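Local coordinates for suppressor protein MPT5 (Saccharomyces cerevisiae, PDB 5BZ1) that binds short recognition sequences in the 3'-UTRs of target mRNAs through its PUF RNA-binding domain and thereby regulates their expression post-transcriptionally, at residues A[167-170]-A[171-174]; A[197-200]-A[201-205]; A[326-329]-A[330-333]; A[261-264]-A[265-269]. All coordinates share one frame; numbering follows the deposited sequence.

Contact 1. Residues A[167-170]-A[171-174]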
# COMPACT_ATOMS: atom_id res chain seq x y z
N GLN A 167 -2.82 -18.99 -0.67
CA GLN A 167 -3.67 -19.33 0.47
C GLN A 167 -4.27 -18.10 1.17
O GLN A 167 -5.06 -17.37 0.57
CB GLN A 167 -2.91 -20.23 1.46
CG GLN A 167 -2.73 -21.66 0.95
CD GLN A 167 -1.58 -22.39 1.61
OE1 GLN A 167 -1.54 -22.55 2.83
NE2 GLN A 167 -0.62 -22.84 0.81
N ASN A 168 -3.89 -17.88 2.43
CA ASN A 168 -4.41 -16.75 3.19
C ASN A 168 -3.35 -15.70 3.52
O ASN A 168 -3.50 -14.94 4.49
CB ASN A 168 -5.10 -17.22 4.47
CG ASN A 168 -4.12 -17.81 5.46
OD1 ASN A 168 -3.14 -18.45 5.08
ND2 ASN A 168 -4.39 -17.60 6.75
N ASN A 169 -2.28 -15.65 2.73
CA ASN A 169 -1.22 -14.68 2.93
C ASN A 169 -1.70 -13.23 2.84
O ASN A 169 -1.06 -12.32 3.37
CB ASN A 169 -0.07 -14.91 1.95
CG ASN A 169 0.67 -16.22 2.20
OD1 ASN A 169 0.46 -16.88 3.22
ND2 ASN A 169 1.54 -16.60 1.28
N ILE A 170 -2.83 -13.00 2.17
CA ILE A 170 -3.40 -11.66 2.08
C ILE A 170 -3.70 -11.11 3.48
O ILE A 170 -3.56 -9.91 3.73
CB ILE A 170 -4.66 -11.60 1.18
CG1 ILE A 170 -5.11 -10.15 0.96
CG2 ILE A 170 -5.81 -12.42 1.77
CD1 ILE A 170 -4.07 -9.29 0.28
N ILE A 171 -4.09 -11.99 4.40
CA ILE A 171 -4.32 -11.62 5.78
C ILE A 171 -3.00 -11.27 6.47
O ILE A 171 -2.85 -10.18 7.04
CB ILE A 171 -5.01 -12.75 6.57
CG1 ILE A 171 -6.36 -13.09 5.94
CG2 ILE A 171 -5.20 -12.36 8.03
CD1 ILE A 171 -7.43 -12.06 6.23
N THR A 172 -2.05 -12.20 6.41
CA THR A 172 -0.74 -12.04 7.04
C THR A 172 -0.10 -10.70 6.67
O THR A 172 0.53 -10.04 7.51
CB THR A 172 0.21 -13.18 6.63
OG1 THR A 172 -0.44 -14.44 6.81
CG2 THR A 172 1.49 -13.14 7.46
N ILE A 173 -0.29 -10.28 5.42
CA ILE A 173 0.28 -9.04 4.91
C ILE A 173 -0.56 -7.80 5.24
O ILE A 173 -0.04 -6.81 5.75
CB ILE A 173 0.51 -9.15 3.39
CG1 ILE A 173 1.67 -10.11 3.11
CG2 ILE A 173 0.78 -7.79 2.77
CD1 ILE A 173 1.69 -10.68 1.71
N SER A 174 -1.86 -7.84 4.94
CA SER A 174 -2.73 -6.67 5.09
C SER A 174 -2.93 -6.25 6.55
O SER A 174 -3.20 -5.08 6.82
CB SER A 174 -4.10 -6.93 4.45
OG SER A 174 -3.98 -7.20 3.07
O HOH W 1 0.78 -16.46 5.72
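S174 and I170 meet through a doubled hydrogen bond, a compact example of how a helix satisfies its own short polar side chains. The carbonyl oxygen of I170 accepts from S174 OG at 2.8 Å and from S174 N at 2.9 Å, and the two donors arrive from opposite faces of the carbonyl plane. With OG anti to the carbonyl carbon (chi1 -60°), the hydroxyl is swung back over the preceding turn. Two further backbone bonds, I173 N to N169 O and I171 N to N168 O, start the helix.

This is the first turn of the short helix 169-174 in the curated Pumilio repeat 5. N168 occupies the N-cap position, although its side chain makes no capping bond.

A water bridges the polar side chains on another flank, 2.6 Å from N169 OD1, to which it donates, and 2.6 Å from T172 OG1. The amide of N169 is thus held at both ends, since its ND2 bonds to the carbonyl of A163.

Apolar contact comes from the isoleucines, I170 CG2 approaching I171 CG1 at 4.3 Å. The CD1 methyl of I170 lies beside the hydroxyl oxygen of S174, 3.5 Å from OG, and the side chain of I170 also packs on L183.

Contact 2. Residues A[197-200]-A[201-205]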
# COMPACT_ATOMS: atom_id res chain seq x y z
N LYS A 197 -6.08 -10.04 -9.34
CA LYS A 197 -5.69 -11.26 -8.63
C LYS A 197 -5.62 -11.04 -7.12
O LYS A 197 -6.02 -11.90 -6.34
CB LYS A 197 -4.35 -11.78 -9.17
CG LYS A 197 -4.47 -12.53 -10.49
CD LYS A 197 -3.14 -12.60 -11.23
CE LYS A 197 -2.08 -13.33 -10.43
NZ LYS A 197 -2.40 -14.77 -10.23
N ILE A 198 -5.11 -9.87 -6.72
CA ILE A 198 -5.00 -9.52 -5.31
C ILE A 198 -6.37 -9.21 -4.71
O ILE A 198 -6.67 -9.60 -3.58
CB ILE A 198 -4.04 -8.33 -5.11
CG1 ILE A 198 -2.65 -8.69 -5.64
CG2 ILE A 198 -3.97 -7.93 -3.65
CD1 ILE A 198 -1.63 -7.57 -5.50
N SER A 199 -7.21 -8.52 -5.48
CA SER A 199 -8.55 -8.16 -5.04
C SER A 199 -9.44 -9.38 -4.80
O SER A 199 -10.25 -9.39 -3.87
CB SER A 199 -9.21 -7.23 -6.05
OG SER A 199 -10.60 -7.13 -5.82
N VAL A 200 -9.30 -10.40 -5.65
CA VAL A 200 -10.01 -11.66 -5.46
C VAL A 200 -9.72 -12.22 -4.06
O VAL A 200 -10.63 -12.63 -3.34
CB VAL A 200 -9.64 -12.69 -6.54
CG1 VAL A 200 -10.11 -14.08 -6.14
CG2 VAL A 200 -10.22 -12.30 -7.89
N LYS A 201 -8.45 -12.21 -3.68
CA LYS A 201 -8.05 -12.71 -2.38
C LYS A 201 -8.52 -11.78 -1.24
O LYS A 201 -8.93 -12.26 -0.18
CB LYS A 201 -6.53 -12.90 -2.33
CG LYS A 201 -6.10 -14.29 -1.89
CD LYS A 201 -6.66 -15.38 -2.81
CE LYS A 201 -6.44 -16.77 -2.21
NZ LYS A 201 -6.91 -17.85 -3.11
N ILE A 202 -8.47 -10.48 -1.48
CA ILE A 202 -8.95 -9.49 -0.51
C ILE A 202 -10.44 -9.67 -0.22
O ILE A 202 -10.87 -9.64 0.94
CB ILE A 202 -8.66 -8.05 -0.98
CG1 ILE A 202 -7.18 -7.70 -0.75
CG2 ILE A 202 -9.54 -7.05 -0.25
CD1 ILE A 202 -6.75 -6.38 -1.38
N VAL A 203 -11.23 -9.87 -1.27
CA VAL A 203 -12.66 -10.11 -1.13
C VAL A 203 -12.93 -11.44 -0.43
O VAL A 203 -13.82 -11.53 0.42
CB VAL A 203 -13.39 -10.06 -2.49
CG1 VAL A 203 -14.85 -10.50 -2.36
CG2 VAL A 203 -13.31 -8.66 -3.09
N GLN A 204 -12.15 -12.46 -0.78
CA GLN A 204 -12.30 -13.78 -0.19
C GLN A 204 -12.12 -13.75 1.33
O GLN A 204 -12.83 -14.45 2.06
CB GLN A 204 -11.30 -14.76 -0.81
CG GLN A 204 -11.25 -16.13 -0.13
CD GLN A 204 -10.33 -17.11 -0.82
OE1 GLN A 204 -9.77 -16.83 -1.89
NE2 GLN A 204 -10.16 -18.29 -0.23
N PHE A 205 -11.19 -12.93 1.80
CA PHE A 205 -10.88 -12.85 3.23
C PHE A 205 -11.33 -11.53 3.85
O PHE A 205 -10.75 -11.07 4.83
CB PHE A 205 -9.39 -13.07 3.45
CG PHE A 205 -8.92 -14.45 3.12
CD1 PHE A 205 -8.99 -15.47 4.06
CD2 PHE A 205 -8.42 -14.74 1.86
CE1 PHE A 205 -8.56 -16.75 3.75
CE2 PHE A 205 -7.99 -16.02 1.54
CZ PHE A 205 -8.06 -17.02 2.49
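I202 reaches back one helical turn to I198, and its side chain can be followed atom by atom as a worked case of i to i+4 packing. CB sits over two carbonyl oxygens of the preceding turn, 3.6 Å from both S199 O and I198 O. CG1, set anti to the carbonyl carbon of I202 (chi1 -78°), comes closer to I198 O, at 3.4 Å. From there the chain runs on extended, and CD1 ends 3.9 Å from I198 CG2, so that the two isoleucines cross obliquely, methyl against methyl. The same I198 oxygen accepts the backbone bond from I202 N, which lies in the carbonyl plane.

One residue on, V203 repeats the pattern toward S199 with a smaller side chain. V203 CG2 lies 3.2 Å from S199 O and 4.1 Å from S199 OG, a hydroxyl that is hydrogen-bonded to Y231 OH. Further round, K201 bends at chi2 (59°), and its NZ makes a weak bond of 3.3 Å to Q204 OE1. The last turn of helix 192-204 closes with F205 N bonded to K201 O, and the same oxygen lies at the edge of the F205 ring, in its plane.

This helix spans the curated boundary between Pumilio repeats 5 and 6, and I202 also packs on I170 before it and on I218 and L222 after it. The chemistry is divided accordingly: I198 and I202 are buried, whereas V200 and Q204 are exposed. The S199 hydroxyl is the polar group tied to another helix, while the weak K201-Q204 bond is consistent with a minor part for that pair in holding the turn.

Contact 3. Residues A[326-329]-A[330-333]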
# COMPACT_ATOMS: atom_id res chain seq x y z
N LEU A 326 -26.31 11.47 5.94
CA LEU A 326 -27.30 12.55 6.11
C LEU A 326 -26.83 13.89 5.56
O LEU A 326 -27.63 14.80 5.37
CB LEU A 326 -27.67 12.70 7.59
CG LEU A 326 -28.50 11.61 8.26
CD1 LEU A 326 -28.74 11.91 9.73
CD2 LEU A 326 -29.82 11.45 7.54
N ASP A 327 -25.53 14.02 5.31
CA ASP A 327 -24.93 15.30 4.93
C ASP A 327 -25.31 15.74 3.51
O ASP A 327 -24.83 15.17 2.53
CB ASP A 327 -23.41 15.24 5.07
CG ASP A 327 -22.76 16.61 5.07
OD1 ASP A 327 -23.48 17.62 4.86
OD2 ASP A 327 -21.54 16.69 5.28
N VAL A 328 -26.14 16.78 3.42
CA VAL A 328 -26.65 17.28 2.14
C VAL A 328 -25.53 17.77 1.20
O VAL A 328 -25.74 17.90 -0.01
CB VAL A 328 -27.72 18.38 2.35
CG1 VAL A 328 -27.06 19.70 2.71
CG2 VAL A 328 -28.59 18.53 1.12
N LYS A 329 -24.35 18.04 1.76
CA LYS A 329 -23.20 18.42 0.95
C LYS A 329 -22.81 17.31 -0.03
O LYS A 329 -22.31 17.57 -1.12
CB LYS A 329 -22.00 18.75 1.84
CG LYS A 329 -22.02 20.17 2.39
CD LYS A 329 -21.00 20.33 3.51
CE LYS A 329 -21.17 21.66 4.22
NZ LYS A 329 -20.31 21.76 5.44
N ASN A 330 -23.07 16.07 0.38
CA ASN A 330 -22.70 14.91 -0.41
C ASN A 330 -23.68 14.59 -1.55
O ASN A 330 -23.31 13.90 -2.50
CB ASN A 330 -22.56 13.68 0.49
CG ASN A 330 -21.44 13.83 1.51
OD1 ASN A 330 -20.49 14.58 1.30
ND2 ASN A 330 -21.55 13.10 2.61
N TYR A 331 -24.90 15.10 -1.46
CA TYR A 331 -25.95 14.68 -2.39
C TYR A 331 -26.92 15.77 -2.86
O TYR A 331 -27.99 15.46 -3.38
CB TYR A 331 -26.75 13.51 -1.79
CG TYR A 331 -27.43 13.82 -0.48
CD1 TYR A 331 -28.63 14.52 -0.44
CD2 TYR A 331 -26.89 13.39 0.73
CE1 TYR A 331 -29.26 14.80 0.75
CE2 TYR A 331 -27.52 13.66 1.93
CZ TYR A 331 -28.70 14.36 1.93
OH TYR A 331 -29.34 14.64 3.12
N SER A 332 -26.56 17.04 -2.69
CA SER A 332 -27.45 18.14 -3.08
C SER A 332 -27.91 18.14 -4.56
O SER A 332 -29.06 18.46 -4.83
CB SER A 332 -26.90 19.50 -2.66
OG SER A 332 -26.03 20.06 -3.63
N PRO A 333 -27.02 17.76 -5.50
CA PRO A 333 -27.51 17.68 -6.89
C PRO A 333 -28.60 16.62 -7.09
O PRO A 333 -29.33 16.70 -8.08
CB PRO A 333 -26.26 17.31 -7.68
CG PRO A 333 -25.13 17.85 -6.87
CD PRO A 333 -25.55 17.64 -5.45
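D327 and N330 are joined by a backbone bond, N330 N to D327 O at 2.9 Å, which turns the chain just after helix 318-326 ends. Y331 N follows with a longer bond of 3.3 Å to V328 O. Two successive i to i+3 bonds thus make a compact turn directly after the helix. The D327 side chain stabilises the start of the bend: its OD1 accepts from K329 N, forming an Asx turn.

The aromatic ring of Y331 folds back over this turn. Its CG lies between the backbone N and the carbonyl carbon (chi1 60°), and from there the ring reaches V328 and L326. V328 CA sits over one face in a CH-pi contact, 3.8 Å from the ring centroid, while V328 CG2 touches Y331 CE1, the two side chains crossing at about a right angle. Beyond the ring, the hydroxyl donates to L326 O at 2.8 Å, from above the carbonyl plane, so the last helical residue has its carbonyl engaged by a side chain. The amide of N330 bonds through ND2 to T324 O.

Within Pumilio repeat 8, the turn lies against the two C-terminal helices: L326 packs on L368 and I369 of helix 354-375, Y331 meets F361 edge-to-face, and D327 and V328 touch helix 385-398 at K391 and A398.

Contact 4. Residues A[261-264]-A[265-269]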
# COMPACT_ATOMS: atom_id res chain seq x y z
N ILE A 261 -19.87 4.86 1.31
CA ILE A 261 -21.02 5.74 1.11
C ILE A 261 -20.66 6.99 0.31
O ILE A 261 -21.36 7.34 -0.64
CB ILE A 261 -21.67 6.13 2.46
CG1 ILE A 261 -22.34 4.90 3.08
CG2 ILE A 261 -22.68 7.25 2.28
CD1 ILE A 261 -22.84 5.13 4.50
N LYS A 262 -19.57 7.65 0.69
CA LYS A 262 -19.08 8.81 -0.05
C LYS A 262 -18.78 8.47 -1.51
O LYS A 262 -19.01 9.28 -2.41
CB LYS A 262 -17.83 9.40 0.61
CG LYS A 262 -18.08 10.11 1.94
CD LYS A 262 -16.81 10.78 2.45
CE LYS A 262 -16.50 10.37 3.88
NZ LYS A 262 -15.22 10.96 4.37
N LYS A 263 -18.27 7.26 -1.74
CA LYS A 263 -17.97 6.81 -3.09
C LYS A 263 -19.25 6.68 -3.93
O LYS A 263 -19.28 7.05 -5.10
CB LYS A 263 -17.22 5.48 -3.06
CG LYS A 263 -16.77 5.01 -4.43
CD LYS A 263 -16.00 3.71 -4.37
CE LYS A 263 -15.56 3.28 -5.76
NZ LYS A 263 -14.67 4.30 -6.40
N LEU A 264 -20.30 6.14 -3.31
CA LEU A 264 -21.60 6.01 -3.96
C LEU A 264 -22.14 7.38 -4.36
O LEU A 264 -22.59 7.57 -5.49
CB LEU A 264 -22.59 5.30 -3.04
CG LEU A 264 -22.38 3.81 -2.77
CD1 LEU A 264 -23.39 3.30 -1.76
CD2 LEU A 264 -22.49 3.01 -4.06
N PHE A 265 -22.10 8.32 -3.43
CA PHE A 265 -22.55 9.68 -3.66
C PHE A 265 -21.78 10.33 -4.81
O PHE A 265 -22.37 10.94 -5.70
CB PHE A 265 -22.37 10.52 -2.40
CG PHE A 265 -23.49 10.35 -1.39
CD1 PHE A 265 -24.81 10.26 -1.81
CD2 PHE A 265 -23.21 10.31 -0.03
CE1 PHE A 265 -25.84 10.12 -0.88
CE2 PHE A 265 -24.23 10.17 0.90
CZ PHE A 265 -25.54 10.07 0.47
N ARG A 266 -20.46 10.20 -4.79
CA ARG A 266 -19.61 10.85 -5.79
C ARG A 266 -19.85 10.33 -7.20
O ARG A 266 -19.85 11.09 -8.17
CB ARG A 266 -18.13 10.71 -5.41
CG ARG A 266 -17.21 11.58 -6.26
CD ARG A 266 -15.80 11.63 -5.69
NE ARG A 266 -15.07 12.78 -6.19
CZ ARG A 266 -13.81 13.06 -5.88
NH1 ARG A 266 -13.13 12.26 -5.07
NH2 ARG A 266 -13.22 14.13 -6.39
N ILE A 267 -20.05 9.02 -7.32
CA ILE A 267 -20.33 8.40 -8.61
C ILE A 267 -21.64 8.91 -9.20
O ILE A 267 -21.70 9.31 -10.37
CB ILE A 267 -20.38 6.86 -8.50
CG1 ILE A 267 -18.96 6.29 -8.41
CG2 ILE A 267 -21.08 6.26 -9.70
CD1 ILE A 267 -18.91 4.80 -8.16
N ILE A 268 -22.69 8.89 -8.39
CA ILE A 268 -24.03 9.27 -8.83
C ILE A 268 -24.13 10.76 -9.18
O ILE A 268 -24.70 11.12 -10.21
CB ILE A 268 -25.10 8.85 -7.79
CG1 ILE A 268 -25.07 7.33 -7.58
CG2 ILE A 268 -26.49 9.28 -8.23
CD1 ILE A 268 -26.01 6.83 -6.50
N THR A 269 -23.58 11.62 -8.32
CA THR A 269 -23.61 13.06 -8.57
C THR A 269 -22.76 13.47 -9.78
O THR A 269 -23.13 14.37 -10.53
CB THR A 269 -23.14 13.88 -7.34
OG1 THR A 269 -21.79 13.52 -7.00
CG2 THR A 269 -24.04 13.62 -6.14
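F265 and I261 form the tightly packed part of this stretch of helix 253-273, lying side by side and pointing the same way. I261 CG2, anti to the backbone N of I261, meets the ring at F265 CE2, 3.6 Å away, and at CD2, 3.9 Å away. The ring also stays near its own helix, with CD2 3.6 Å from I261 O, the oxygen that accepts the backbone bond from F265 N. On the same buried side, I268 CG1 approaches L264 O at 3.3 Å. Farther along the helix, F265 O accepts from both T269 N and T269 OG1, the hydroxyl lying 2.9 Å from it; the polar end of the threonine is thereby turned onto the backbone.

The other side is looser and richer in charge. K262 and R266 are exposed, and although R266 N is bonded to K262 O, their side chains take separate courses: R266 stays extended as far as NE and its end leads away from the preceding turn. K263 lies between the two regimes. Its aliphatic CG passes 4.3 Å from I267 CD1, but its NZ is taken up outside the stretch, by a salt bridge to D229 and a hydrogen bond to L223 O.

Neighbouring helices confirm the division, for L264 packs on L233 and on I297, and F265 rests on L325. A helix whose apolar residues pack on helices 229-240, 288-307 and 318-326, with the charged residues K262 and R266 exposed, is characteristic of an alpha-helical repeat scaffold, here Pumilio repeat 7 of the PUF domain.

How the contacts relate
From the N terminus the order is contact 1, contact 2, contact 4 and contact 3, each a local turn that closes no large loop; they run in series, and none nests in or crosses another. They fall into two touching pairs. Contacts 1 and 2 join helix 169-174 to the end of helix 192-204, where F205 packs on I170 and I171. Contacts 4 and 3 join helix 253-273 to the turn after helix 318-326, the rings of F265 and Y331 meeting with their planes at about 35°. The pairs lie in successive parts of the PUF repeat array, repeats 5 and 6 and then 7 and 8; contacts 2 and 4 have centres about 23 Å apart without touching.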